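Local coordinates for protein polymerase X (Deinococcus radiodurans, PDB 2W9M) that probably catalyses template-directed addition of deoxyribonucleotides to DNA as a family X repair polymerase, and carries a C-terminal domain that binds zinc ions, at residues L85-G90 with A368-G373; L92-L97 with G459-R464; Q159-R164 with G230-I235; E171-A176 with A211-L216; A350-G355 with G393-A398. All coordinates share one frame; numbering follows the deposited sequence.

Contact 1: residues L85-G90 with A368-G373; sequences LEAAAG and AYYANG
Ala87 and Ala88, neighbours on helix 83-91, press their methyl groups against Tyr370, the residue of loop 368-373 that carries this buried contact. Earlier in the helix, Leu85 turns from the loop to pack on Leu23. Ala87 comes next, with its CB 3.5 Å from Tyr370 CE1 and a little farther from CD1, so its methyl meets the ring obliquely at the CD1-CE1 bond. Ala88 sits nearer the root of the same side chain, its CB 3.9 Å from Tyr370 CB and equally far from CG. A chi1 of -61° sets the Tyr370 ring beside its backbone N and lays it along the two alanines. The alanines are small enough for the backbones to approach, Ala88 CA lying 5.4 Å from Tyr370 CA. At the end of the segment, the carbonyl of Gly90 accepts a hydrogen bond from His428, a zinc ligand, and the next residue, Gln91, takes the backbone N-H of Tyr370 with its OE1. Replacing Tyr370 by an alanine would probably open a gap beside the methyl groups of Ala87 and Ala88. The ring sits between helix 83-91 and helix 10-26, where Thr20 and Leu24 touch it, just ahead of helix 376-391 of the PHP domain.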
# COMPACT_ATOMS: atom_id res chain seq x y z
N LEU A 85 -14.77 -17.29 -3.72
CA LEU A 85 -14.46 -15.93 -4.16
C LEU A 85 -14.17 -14.99 -2.99
O LEU A 85 -13.36 -14.07 -3.11
CB LEU A 85 -15.59 -15.37 -5.03
CG LEU A 85 -15.73 -16.05 -6.40
CD1 LEU A 85 -16.84 -15.40 -7.21
CD2 LEU A 85 -14.41 -16.00 -7.14
N GLU A 86 -14.83 -15.22 -1.87
CA GLU A 86 -14.59 -14.43 -0.66
C GLU A 86 -13.20 -14.71 -0.10
O GLU A 86 -12.51 -13.80 0.36
CB GLU A 86 -15.65 -14.71 0.39
CG GLU A 86 -17.07 -14.45 -0.08
CD GLU A 86 -17.31 -13.00 -0.48
OE1 GLU A 86 -16.42 -12.39 -1.11
OE2 GLU A 86 -18.39 -12.46 -0.15
N ALA A 87 -12.80 -15.98 -0.13
CA ALA A 87 -11.46 -16.37 0.29
C ALA A 87 -10.42 -15.63 -0.54
O ALA A 87 -9.47 -15.08 0.00
CB ALA A 87 -11.27 -17.88 0.16
N ALA A 88 -10.62 -15.62 -1.85
CA ALA A 88 -9.68 -14.96 -2.76
C ALA A 88 -9.59 -13.45 -2.52
O ALA A 88 -8.50 -12.87 -2.62
CB ALA A 88 -10.06 -15.25 -4.20
N ALA A 89 -10.71 -12.82 -2.20
CA ALA A 89 -10.71 -11.39 -1.94
C ALA A 89 -9.77 -11.06 -0.78
O ALA A 89 -9.16 -9.99 -0.75
CB ALA A 89 -12.11 -10.88 -1.64
N GLY A 90 -9.65 -11.98 0.17
CA GLY A 90 -8.83 -11.76 1.34
C GLY A 90 -7.38 -12.18 1.18
O GLY A 90 -6.53 -11.79 1.98
N ALA A 368 -3.21 -19.88 2.31
CA ALA A 368 -3.52 -18.93 1.25
C ALA A 368 -3.56 -19.66 -0.09
O ALA A 368 -2.62 -19.58 -0.88
CB ALA A 368 -2.49 -17.80 1.21
N TYR A 369 -4.66 -20.36 -0.33
CA TYR A 369 -4.81 -21.22 -1.50
C TYR A 369 -4.90 -20.46 -2.82
O TYR A 369 -4.32 -20.87 -3.82
CB TYR A 369 -6.03 -22.13 -1.33
CG TYR A 369 -6.17 -23.16 -2.42
CD1 TYR A 369 -5.62 -24.42 -2.28
CD2 TYR A 369 -6.83 -22.86 -3.60
CE1 TYR A 369 -5.74 -25.37 -3.28
CE2 TYR A 369 -6.95 -23.80 -4.61
CZ TYR A 369 -6.40 -25.05 -4.44
OH TYR A 369 -6.51 -25.99 -5.44
N TYR A 370 -5.63 -19.35 -2.81
CA TYR A 370 -5.85 -18.59 -4.04
C TYR A 370 -4.69 -17.65 -4.34
O TYR A 370 -4.70 -16.95 -5.34
CB TYR A 370 -7.17 -17.82 -3.96
CG TYR A 370 -8.37 -18.73 -3.82
CD1 TYR A 370 -8.88 -19.05 -2.57
CD2 TYR A 370 -8.97 -19.31 -4.93
CE1 TYR A 370 -9.97 -19.89 -2.43
CE2 TYR A 370 -10.05 -20.16 -4.81
CZ TYR A 370 -10.55 -20.45 -3.55
OH TYR A 370 -11.63 -21.29 -3.41
N ALA A 371 -3.69 -17.66 -3.47
CA ALA A 371 -2.49 -16.85 -3.67
C ALA A 371 -1.26 -17.73 -3.87
O ALA A 371 -0.13 -17.27 -3.73
CB ALA A 371 -2.30 -15.92 -2.50
N ASN A 372 -1.49 -19.00 -4.19
CA ASN A 372 -0.42 -19.94 -4.48
C ASN A 372 0.54 -20.13 -3.31
O ASN A 372 1.76 -20.14 -3.48
CB ASN A 372 0.34 -19.51 -5.74
CG ASN A 372 1.23 -20.60 -6.30
OD1 ASN A 372 0.88 -21.78 -6.28
ND2 ASN A 372 2.39 -20.21 -6.82
N GLY A 373 -0.02 -20.27 -2.11
CA GLY A 373 0.77 -20.44 -0.91
C GLY A 373 1.65 -21.67 -0.95
O GLY A 373 1.36 -22.63 -1.66

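Contact 2: residues L92-L97 with G459-R464; sequences LPPGLL and GRLLLR
Arg464 lays its guanidinium across Leu97, joining a loop of the PHP domain, whose seven parallel strands are consistent with the distorted (beta/alpha)7 barrel of this family, to helix 94-99 of the N-terminal polymerase region. The arginine leaves its CA with CG opposite the backbone N (chi1 174°), and CB and CG run extended toward the helix. CD is the first atom to touch, 3.9 Å from Leu97 CD1. A bend at chi3 (-64°) then turns the chain over the leucine: NE passes 4.0 Å from Leu97 CB, and CZ stands 3.8 Å from the same atom, so that this CB lies over the centre of one guanidinium face. At the tip, NH2 forms a salt bridge with Asp98 OD1, which is likely to limit rotation of the plane over the leucine. Beside the arginine, Leu461 divides its branches between two partners that it meets nearly at right angles. Its CD1 lies 4.2 Å from Leu97 CD1. A turn closed by the backbone bond from Arg464 N to Leu461 O (3.0 Å) brings the two loop residues to the same helix. Pro94, whose side chain is about 7 Å from a bound zinc ion, receives the other branch, with its ring atom CG 3.5 Å from Leu461 CD2.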
# COMPACT_ATOMS: atom_id res chain seq x y z
N LEU A 92 -5.68 -12.31 -2.19
CA LEU A 92 -5.05 -11.67 -3.33
C LEU A 92 -4.56 -10.25 -3.02
O LEU A 92 -5.11 -9.57 -2.15
CB LEU A 92 -6.00 -11.66 -4.52
CG LEU A 92 -6.28 -13.05 -5.11
CD1 LEU A 92 -7.33 -12.96 -6.21
CD2 LEU A 92 -5.00 -13.70 -5.63
N PRO A 93 -3.50 -9.81 -3.72
CA PRO A 93 -2.94 -8.47 -3.56
C PRO A 93 -3.95 -7.41 -4.00
O PRO A 93 -4.71 -7.67 -4.93
CB PRO A 93 -1.75 -8.47 -4.51
CG PRO A 93 -1.44 -9.90 -4.77
CD PRO A 93 -2.75 -10.60 -4.71
N PRO A 94 -3.95 -6.24 -3.35
CA PRO A 94 -4.87 -5.14 -3.65
C PRO A 94 -4.85 -4.74 -5.13
O PRO A 94 -5.90 -4.52 -5.72
CB PRO A 94 -4.32 -4.00 -2.80
CG PRO A 94 -3.64 -4.67 -1.67
CD PRO A 94 -3.04 -5.91 -2.24
N GLY A 95 -3.65 -4.65 -5.70
CA GLY A 95 -3.51 -4.23 -7.09
C GLY A 95 -4.05 -5.24 -8.08
O GLY A 95 -4.48 -4.87 -9.17
N LEU A 96 -4.03 -6.52 -7.72
CA LEU A 96 -4.58 -7.55 -8.58
C LEU A 96 -6.10 -7.49 -8.56
O LEU A 96 -6.75 -7.65 -9.60
CB LEU A 96 -4.10 -8.93 -8.16
CG LEU A 96 -4.53 -10.07 -9.09
CD1 LEU A 96 -3.60 -10.14 -10.29
CD2 LEU A 96 -4.54 -11.39 -8.35
N LEU A 97 -6.66 -7.27 -7.38
CA LEU A 97 -8.11 -7.11 -7.23
C LEU A 97 -8.60 -5.95 -8.09
O LEU A 97 -9.73 -5.97 -8.59
CB LEU A 97 -8.49 -6.87 -5.77
CG LEU A 97 -8.17 -8.02 -4.81
CD1 LEU A 97 -8.61 -7.66 -3.39
CD2 LEU A 97 -8.81 -9.30 -5.29
N GLY A 459 -5.86 -5.28 8.22
CA GLY A 459 -6.43 -5.93 7.05
C GLY A 459 -7.19 -4.97 6.14
O GLY A 459 -7.80 -5.39 5.15
N ARG A 460 -7.17 -3.69 6.49
CA ARG A 460 -7.84 -2.66 5.70
C ARG A 460 -7.30 -2.59 4.26
O ARG A 460 -6.12 -2.84 4.02
CB ARG A 460 -7.66 -1.30 6.38
CG ARG A 460 -7.33 -0.18 5.42
CD ARG A 460 -6.20 0.69 5.94
NE ARG A 460 -6.69 1.87 6.63
CZ ARG A 460 -5.96 2.97 6.83
NH1 ARG A 460 -4.71 3.02 6.39
NH2 ARG A 460 -6.48 4.01 7.47
N LEU A 461 -8.17 -2.25 3.32
CA LEU A 461 -7.76 -1.94 1.95
C LEU A 461 -8.38 -0.62 1.49
O LEU A 461 -9.56 -0.57 1.18
CB LEU A 461 -8.15 -3.06 0.98
CG LEU A 461 -7.33 -4.35 1.08
CD1 LEU A 461 -7.73 -5.30 -0.03
CD2 LEU A 461 -5.84 -4.05 1.03
N LEU A 462 -7.58 0.44 1.44
CA LEU A 462 -8.08 1.76 1.09
C LEU A 462 -8.94 1.76 -0.18
O LEU A 462 -8.52 1.27 -1.22
CB LEU A 462 -6.92 2.76 0.92
CG LEU A 462 -6.29 3.39 2.16
CD1 LEU A 462 -7.21 3.21 3.35
CD2 LEU A 462 -4.93 2.80 2.47
N LEU A 463 -10.14 2.33 -0.06
CA LEU A 463 -11.07 2.49 -1.19
C LEU A 463 -11.76 1.20 -1.62
O LEU A 463 -12.40 1.16 -2.67
CB LEU A 463 -10.36 3.13 -2.40
CG LEU A 463 -9.73 4.50 -2.20
CD1 LEU A 463 -9.07 4.97 -3.48
CD2 LEU A 463 -10.76 5.51 -1.73
N ARG A 464 -11.63 0.14 -0.82
CA ARG A 464 -12.24 -1.14 -1.16
C ARG A 464 -13.02 -1.75 0.00
O ARG A 464 -14.20 -2.07 -0.13
CB ARG A 464 -11.19 -2.12 -1.68
CG ARG A 464 -11.72 -3.53 -1.91
CD ARG A 464 -10.70 -4.40 -2.65
NE ARG A 464 -10.44 -3.89 -3.99
CZ ARG A 464 -11.14 -4.24 -5.06
NH1 ARG A 464 -12.14 -5.10 -4.95
NH2 ARG A 464 -10.84 -3.73 -6.25

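Contact 3: residues Q159-R164 with G230-I235; sequences QRQSLR and GVPVEI
Gln161 touches Gly230, Val231 and Pro232 through its side chain and is the one residue of 159-164 to do so. Its CG lies 4.0 Å from Pro232 CD and 4.3 Å from Val231 CG1, so the aliphatic part of the glutamine fills the corner between the two. The amide end passes close by: NE2 is 4.0 Å from Pro232 CD and 3.9 Å from Gly230 O, the latter a distance of packing. The chain folds at chi2 (-59°), which swings the amide back from a fully extended course. What fixes the amide is found in the preceding helix and the residue after it, since NE2 donates to the carbonyl of Phe155 and OE1 accepts from Arg158 NE. Both ends of this buried polar group are therefore satisfied. On the other side, Gly230 turns the chain between strands 224-228 and 231-238 with a phi of 89°, where a side chain would be jammed against the preceding carbonyl. Beyond Gln161, Ser162 is the N-cap of helix 163-176, its OG bonded to Ala165 N. Strands 161-162 and 231-238 both pair with strand 194-203, Gln161 with Val195 and Pro232 with Ala198, in a mixed sheet that probably corresponds to the palm of family X polymerases. Helix 163-176 lies against this sheet, Val169 packing on Val231 and Val233.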
# COMPACT_ATOMS: atom_id res chain seq x y z
N GLN A 159 -14.56 8.41 -5.19
CA GLN A 159 -14.77 9.76 -4.68
C GLN A 159 -13.43 10.36 -4.28
O GLN A 159 -13.23 11.57 -4.38
CB GLN A 159 -15.70 9.75 -3.47
CG GLN A 159 -17.17 9.99 -3.79
CD GLN A 159 -17.96 10.47 -2.59
OE1 GLN A 159 -17.44 11.21 -1.75
NE2 GLN A 159 -19.21 10.04 -2.49
N ARG A 160 -12.53 9.51 -3.83
CA ARG A 160 -11.19 9.92 -3.47
C ARG A 160 -10.16 9.00 -4.11
O ARG A 160 -10.43 7.82 -4.34
CB ARG A 160 -11.03 9.95 -1.95
CG ARG A 160 -11.56 11.23 -1.30
CD ARG A 160 -11.23 11.29 0.20
NE ARG A 160 -11.07 12.66 0.67
CZ ARG A 160 -9.90 13.20 1.02
NH1 ARG A 160 -8.79 12.48 0.97
NH2 ARG A 160 -9.84 14.46 1.43
N GLN A 161 -8.99 9.54 -4.43
CA GLN A 161 -7.94 8.78 -5.11
C GLN A 161 -6.91 8.24 -4.12
O GLN A 161 -6.79 8.75 -3.00
CB GLN A 161 -7.23 9.67 -6.13
CG GLN A 161 -8.16 10.25 -7.19
CD GLN A 161 -8.88 9.17 -7.97
OE1 GLN A 161 -8.34 8.07 -8.16
NE2 GLN A 161 -10.09 9.46 -8.41
N SER A 162 -6.19 7.20 -4.52
CA SER A 162 -5.12 6.67 -3.69
C SER A 162 -3.96 7.65 -3.69
O SER A 162 -3.80 8.43 -4.63
CB SER A 162 -4.65 5.30 -4.19
OG SER A 162 -3.93 5.40 -5.41
N LEU A 163 -3.15 7.62 -2.63
CA LEU A 163 -1.98 8.48 -2.55
C LEU A 163 -1.07 8.27 -3.76
O LEU A 163 -0.41 9.20 -4.22
CB LEU A 163 -1.20 8.22 -1.27
CG LEU A 163 0.09 9.02 -1.08
CD1 LEU A 163 -0.19 10.52 -1.17
CD2 LEU A 163 0.76 8.66 0.24
N ARG A 164 -1.02 7.04 -4.26
CA ARG A 164 -0.16 6.70 -5.39
C ARG A 164 -0.56 7.44 -6.66
O ARG A 164 0.27 8.09 -7.29
CB ARG A 164 -0.17 5.19 -5.64
CG ARG A 164 0.73 4.76 -6.79
CD ARG A 164 0.50 3.30 -7.19
NE ARG A 164 0.99 2.35 -6.19
CZ ARG A 164 0.20 1.56 -5.48
NH1 ARG A 164 -1.11 1.59 -5.66
NH2 ARG A 164 0.73 0.72 -4.59
N GLY A 230 -8.84 10.90 -15.32
CA GLY A 230 -9.70 10.46 -14.23
C GLY A 230 -9.32 11.02 -12.88
O GLY A 230 -10.13 11.00 -11.95
N VAL A 231 -8.10 11.52 -12.76
CA VAL A 231 -7.60 12.07 -11.51
C VAL A 231 -7.82 13.58 -11.45
O VAL A 231 -7.23 14.32 -12.23
CB VAL A 231 -6.10 11.79 -11.33
CG1 VAL A 231 -5.62 12.30 -9.99
CG2 VAL A 231 -5.82 10.30 -11.48
N PRO A 232 -8.68 14.03 -10.52
CA PRO A 232 -8.96 15.46 -10.35
C PRO A 232 -7.68 16.25 -10.07
O PRO A 232 -6.82 15.78 -9.31
CB PRO A 232 -9.89 15.51 -9.14
CG PRO A 232 -10.50 14.15 -9.08
CD PRO A 232 -9.45 13.21 -9.57
N VAL A 233 -7.56 17.43 -10.67
CA VAL A 233 -6.34 18.22 -10.56
C VAL A 233 -6.65 19.65 -10.13
O VAL A 233 -7.61 20.25 -10.61
CB VAL A 233 -5.59 18.27 -11.90
CG1 VAL A 233 -4.54 19.36 -11.88
CG2 VAL A 233 -4.95 16.92 -12.19
N GLU A 234 -5.83 20.18 -9.23
CA GLU A 234 -5.93 21.58 -8.83
C GLU A 234 -4.56 22.22 -8.79
O GLU A 234 -3.64 21.70 -8.17
CB GLU A 234 -6.59 21.71 -7.46
CG GLU A 234 -8.07 21.39 -7.44
CD GLU A 234 -8.69 21.59 -6.08
OE1 GLU A 234 -8.41 22.62 -5.43
OE2 GLU A 234 -9.47 20.71 -5.65
N ILE A 235 -4.43 23.35 -9.48
CA ILE A 235 -3.17 24.07 -9.51
C ILE A 235 -3.43 25.49 -9.05
O ILE A 235 -4.27 26.19 -9.62
CB ILE A 235 -2.54 24.06 -10.92
CG1 ILE A 235 -2.21 22.61 -11.32
CG2 ILE A 235 -1.30 24.94 -10.97
CD1 ILE A 235 -1.58 22.48 -12.69

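Contact 4: residues E171-A176 with A211-L216; sequences EELAGA and ARLPEL
Leu213 meets both Ala176 and Leu173, and these apolar touches join helix 163-176 to the chain leaving helix 206-212. One branch of the leucine does the work: CD2 lies 3.9 Å from Ala176 CB and, more loosely, 4.4 Å from Leu173 CD2. Leu213, its CG beside the backbone N (chi1 -58°), reaches across to these two residues of the longer helix. Leu173 answers with the end of its side chain, since its CB is not aimed at the partner. The second kind of interaction is polar against aliphatic. The carbonyl oxygen of Ala176 abuts the stem of Arg212, 3.3 Å from CB and 3.5 Å from CD, while a bend at chi2 takes the guanidinium away from the helix. Arg212 NE makes a weak hydrogen bond to the carbonyl of Asp208 in its own helix, and its side chain also touches Leu177 and Leu180. Both segments pack on strand 231-238: Leu173 on Val233, Leu213 and Leu216 on Ile235. Two helices set side by side over one face of a mixed sheet make a layered alpha/beta unit, consistent with the palm of a family X nucleotidyltransferase.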
# COMPACT_ATOMS: atom_id res chain seq x y z
N GLU A 171 3.27 14.69 -9.75
CA GLU A 171 4.67 14.64 -10.20
C GLU A 171 4.79 14.79 -11.72
O GLU A 171 5.69 15.47 -12.21
CB GLU A 171 5.35 13.35 -9.72
CG GLU A 171 6.19 12.63 -10.78
CD GLU A 171 5.60 11.29 -11.21
OE1 GLU A 171 5.56 10.35 -10.38
OE2 GLU A 171 5.20 11.15 -12.40
N GLU A 172 3.87 14.17 -12.46
CA GLU A 172 3.88 14.24 -13.92
C GLU A 172 3.56 15.65 -14.43
O GLU A 172 4.22 16.14 -15.34
CB GLU A 172 2.89 13.23 -14.51
CG GLU A 172 3.01 13.04 -16.01
CD GLU A 172 1.98 12.07 -16.56
OE1 GLU A 172 2.23 11.48 -17.64
OE2 GLU A 172 0.93 11.88 -15.92
N LEU A 173 2.54 16.28 -13.86
CA LEU A 173 2.15 17.63 -14.27
C LEU A 173 3.21 18.67 -13.91
O LEU A 173 3.38 19.65 -14.62
CB LEU A 173 0.81 18.03 -13.66
CG LEU A 173 -0.39 17.21 -14.14
CD1 LEU A 173 -1.69 17.85 -13.69
CD2 LEU A 173 -0.35 17.05 -15.65
N ALA A 174 3.90 18.44 -12.80
CA ALA A 174 5.00 19.32 -12.43
C ALA A 174 6.02 19.35 -13.56
O ALA A 174 6.59 20.40 -13.87
CB ALA A 174 5.65 18.84 -11.15
N GLY A 175 6.23 18.20 -14.19
CA GLY A 175 7.14 18.09 -15.32
C GLY A 175 6.87 19.10 -16.42
O GLY A 175 7.79 19.59 -17.07
N ALA A 176 5.59 19.43 -16.62
CA ALA A 176 5.19 20.37 -17.67
C ALA A 176 5.21 21.82 -17.19
O ALA A 176 5.04 22.74 -17.98
CB ALA A 176 3.82 20.01 -18.20
N ALA A 211 -0.74 27.92 -20.54
CA ALA A 211 0.08 27.81 -21.74
C ALA A 211 0.82 26.48 -21.83
O ALA A 211 1.20 26.04 -22.92
CB ALA A 211 1.07 28.96 -21.81
N ARG A 212 1.03 25.83 -20.68
CA ARG A 212 1.72 24.54 -20.64
C ARG A 212 0.71 23.42 -20.42
O ARG A 212 0.96 22.26 -20.77
CB ARG A 212 2.79 24.54 -19.55
CG ARG A 212 3.18 25.93 -19.14
CD ARG A 212 4.68 26.12 -18.95
NE ARG A 212 4.98 27.55 -18.88
CZ ARG A 212 6.21 28.05 -18.81
NH1 ARG A 212 7.26 27.25 -18.78
NH2 ARG A 212 6.38 29.37 -18.76
N LEU A 213 -0.43 23.77 -19.84
CA LEU A 213 -1.54 22.83 -19.66
C LEU A 213 -2.83 23.49 -20.12
O LEU A 213 -3.57 24.04 -19.30
CB LEU A 213 -1.65 22.40 -18.20
CG LEU A 213 -0.42 21.74 -17.58
CD1 LEU A 213 -0.65 21.42 -16.11
CD2 LEU A 213 -0.02 20.49 -18.34
N PRO A 214 -3.10 23.44 -21.43
CA PRO A 214 -4.26 24.11 -22.03
C PRO A 214 -5.59 23.53 -21.56
O PRO A 214 -6.61 24.22 -21.57
CB PRO A 214 -4.08 23.85 -23.53
CG PRO A 214 -2.64 23.43 -23.69
CD PRO A 214 -2.30 22.72 -22.43
N GLU A 215 -5.56 22.27 -21.14
CA GLU A 215 -6.75 21.54 -20.73
C GLU A 215 -7.51 22.25 -19.61
O GLU A 215 -8.73 22.39 -19.65
CB GLU A 215 -6.37 20.14 -20.24
CG GLU A 215 -5.01 19.64 -20.74
CD GLU A 215 -4.32 18.73 -19.73
OE1 GLU A 215 -4.83 18.58 -18.60
OE2 GLU A 215 -3.26 18.16 -20.08
N LEU A 216 -6.76 22.69 -18.60
CA LEU A 216 -7.34 23.18 -17.35
C LEU A 216 -8.32 24.34 -17.53
O LEU A 216 -8.39 24.96 -18.59
CB LEU A 216 -6.22 23.58 -16.38
CG LEU A 216 -5.17 22.50 -16.11
CD1 LEU A 216 -4.09 23.02 -15.17
CD2 LEU A 216 -5.82 21.24 -15.54

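Contact 5: residues A350-G355 with G393-A398; sequences ATLTLG and GLPIVA
Pro395 offers the nearest thing to a flat group here, a puckered ring whose CD corner meets Leu352. The touching atom is Leu352 CD1, 4.1 Å from Pro395 CD, so the leucine comes up end on to the atom beside the ring nitrogen. Elsewhere the ring packs on Phe358. Leu352 keeps CG anti to the carbonyl carbon (chi1 -78°) and chi2 is extended, which carries CD1 out from the helix to the proline. The same methyl lies 4.5 Å from Leu394 CD2, a looser touch. Leu394 brings only its end this way and also rests on Arg345, Ala348 and Glu349 of the same helix. Helix 344-353 lies between strands 329-333 and 358-364 in the chain, and helix 376-391 between 358-364 and 396-403: successive beta-alpha-beta crossovers of the parallel PHP sheet, in which 358-364 and 396-403 are adjacent. Both helices end in a Schellman motif, at Gly355 and Gly393, each glycine with positive phi (106° and 95°). In the first, Gly355 N bonds to Leu352 O at 3.1 Å, so the leucine belongs to the closing turn. Two residues past the second, Pro395 pairs through its backbone with Leu359 as the chain enters its strand.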
# COMPACT_ATOMS: atom_id res chain seq x y z
N ALA A 350 16.81 -6.15 -7.79
CA ALA A 350 16.04 -4.92 -7.77
C ALA A 350 16.29 -4.10 -6.50
O ALA A 350 16.44 -2.88 -6.57
CB ALA A 350 14.55 -5.21 -7.93
N THR A 351 16.33 -4.76 -5.34
CA THR A 351 16.50 -4.02 -4.09
C THR A 351 17.91 -3.43 -3.99
O THR A 351 18.13 -2.46 -3.27
CB THR A 351 16.20 -4.87 -2.82
OG1 THR A 351 17.42 -5.34 -2.25
CG2 THR A 351 15.30 -6.03 -3.14
N LEU A 352 18.85 -4.02 -4.72
CA LEU A 352 20.22 -3.53 -4.74
C LEU A 352 20.37 -2.29 -5.63
O LEU A 352 21.06 -1.35 -5.26
CB LEU A 352 21.19 -4.62 -5.19
CG LEU A 352 21.59 -5.68 -4.16
CD1 LEU A 352 22.62 -6.63 -4.74
CD2 LEU A 352 22.13 -5.03 -2.90
N THR A 353 19.72 -2.30 -6.80
CA THR A 353 19.84 -1.16 -7.71
C THR A 353 18.97 0.02 -7.26
O THR A 353 19.06 1.11 -7.83
CB THR A 353 19.53 -1.53 -9.19
OG1 THR A 353 18.16 -1.26 -9.48
CG2 THR A 353 19.86 -2.99 -9.47
N LEU A 354 18.14 -0.21 -6.25
CA LEU A 354 17.35 0.87 -5.66
C LEU A 354 18.10 1.50 -4.49
O LEU A 354 17.68 2.53 -3.96
CB LEU A 354 15.98 0.36 -5.20
CG LEU A 354 14.97 0.12 -6.32
CD1 LEU A 354 13.78 -0.67 -5.81
CD2 LEU A 354 14.53 1.44 -6.92
N GLY A 355 19.19 0.86 -4.09
CA GLY A 355 20.08 1.44 -3.09
C GLY A 355 20.02 0.80 -1.72
O GLY A 355 20.57 1.34 -0.76
N GLY A 393 26.41 -14.74 -3.93
CA GLY A 393 26.69 -13.42 -3.39
C GLY A 393 25.50 -12.48 -3.25
O GLY A 393 25.69 -11.28 -3.06
N LEU A 394 24.28 -13.01 -3.32
CA LEU A 394 23.09 -12.19 -3.14
C LEU A 394 22.67 -12.09 -1.67
O LEU A 394 22.54 -13.11 -0.99
CB LEU A 394 21.92 -12.73 -3.98
CG LEU A 394 21.99 -12.44 -5.47
CD1 LEU A 394 20.70 -12.84 -6.14
CD2 LEU A 394 22.28 -10.97 -5.72
N PRO A 395 22.46 -10.86 -1.18
CA PRO A 395 22.13 -10.61 0.23
C PRO A 395 20.66 -10.88 0.51
O PRO A 395 19.83 -10.00 0.28
CB PRO A 395 22.43 -9.11 0.40
CG PRO A 395 23.00 -8.64 -0.93
CD PRO A 395 22.53 -9.61 -1.95
N ILE A 396 20.34 -12.07 1.00
CA ILE A 396 18.96 -12.47 1.24
C ILE A 396 18.76 -13.04 2.65
O ILE A 396 19.63 -13.70 3.20
CB ILE A 396 18.48 -13.53 0.21
CG1 ILE A 396 18.76 -13.06 -1.21
CG2 ILE A 396 17.00 -13.82 0.39
CD1 ILE A 396 18.32 -14.05 -2.27
N VAL A 397 17.58 -12.77 3.21
CA VAL A 397 17.16 -13.34 4.48
C VAL A 397 15.85 -14.09 4.23
O VAL A 397 14.90 -13.53 3.68
CB VAL A 397 16.97 -12.23 5.54
CG1 VAL A 397 16.12 -12.71 6.69
CG2 VAL A 397 18.32 -11.74 6.04
N ALA A 398 15.80 -15.36 4.60
CA ALA A 398 14.65 -16.20 4.28
C ALA A 398 13.53 -16.06 5.30
O ALA A 398 13.73 -16.24 6.50
CB ALA A 398 15.06 -17.65 4.14

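From the N terminus, the chain opens contact 1 at 85-90 and contact 2 at 92-97, on successive helices, and leaves both open. Contact 3 opens at 159-164 and contact 4 at 171-176; contact 4 closes first, at 211-216, nested inside contact 3, which closes at 230-235. The two touch through Val233, Ile235, Leu173, Leu213 and Leu216 in the polymerase region. Contact 5 then opens at 350-355 in the PHP domain. Contact 1 closes at 368-373 before contact 5 does at 393-398, so these cross. Contact 2 closes last, at 459-464, crossing contact 1 and enclosing 3, 4 and 5. Contacts 1 and 2 thus tie the N-terminal helices to the PHP domain.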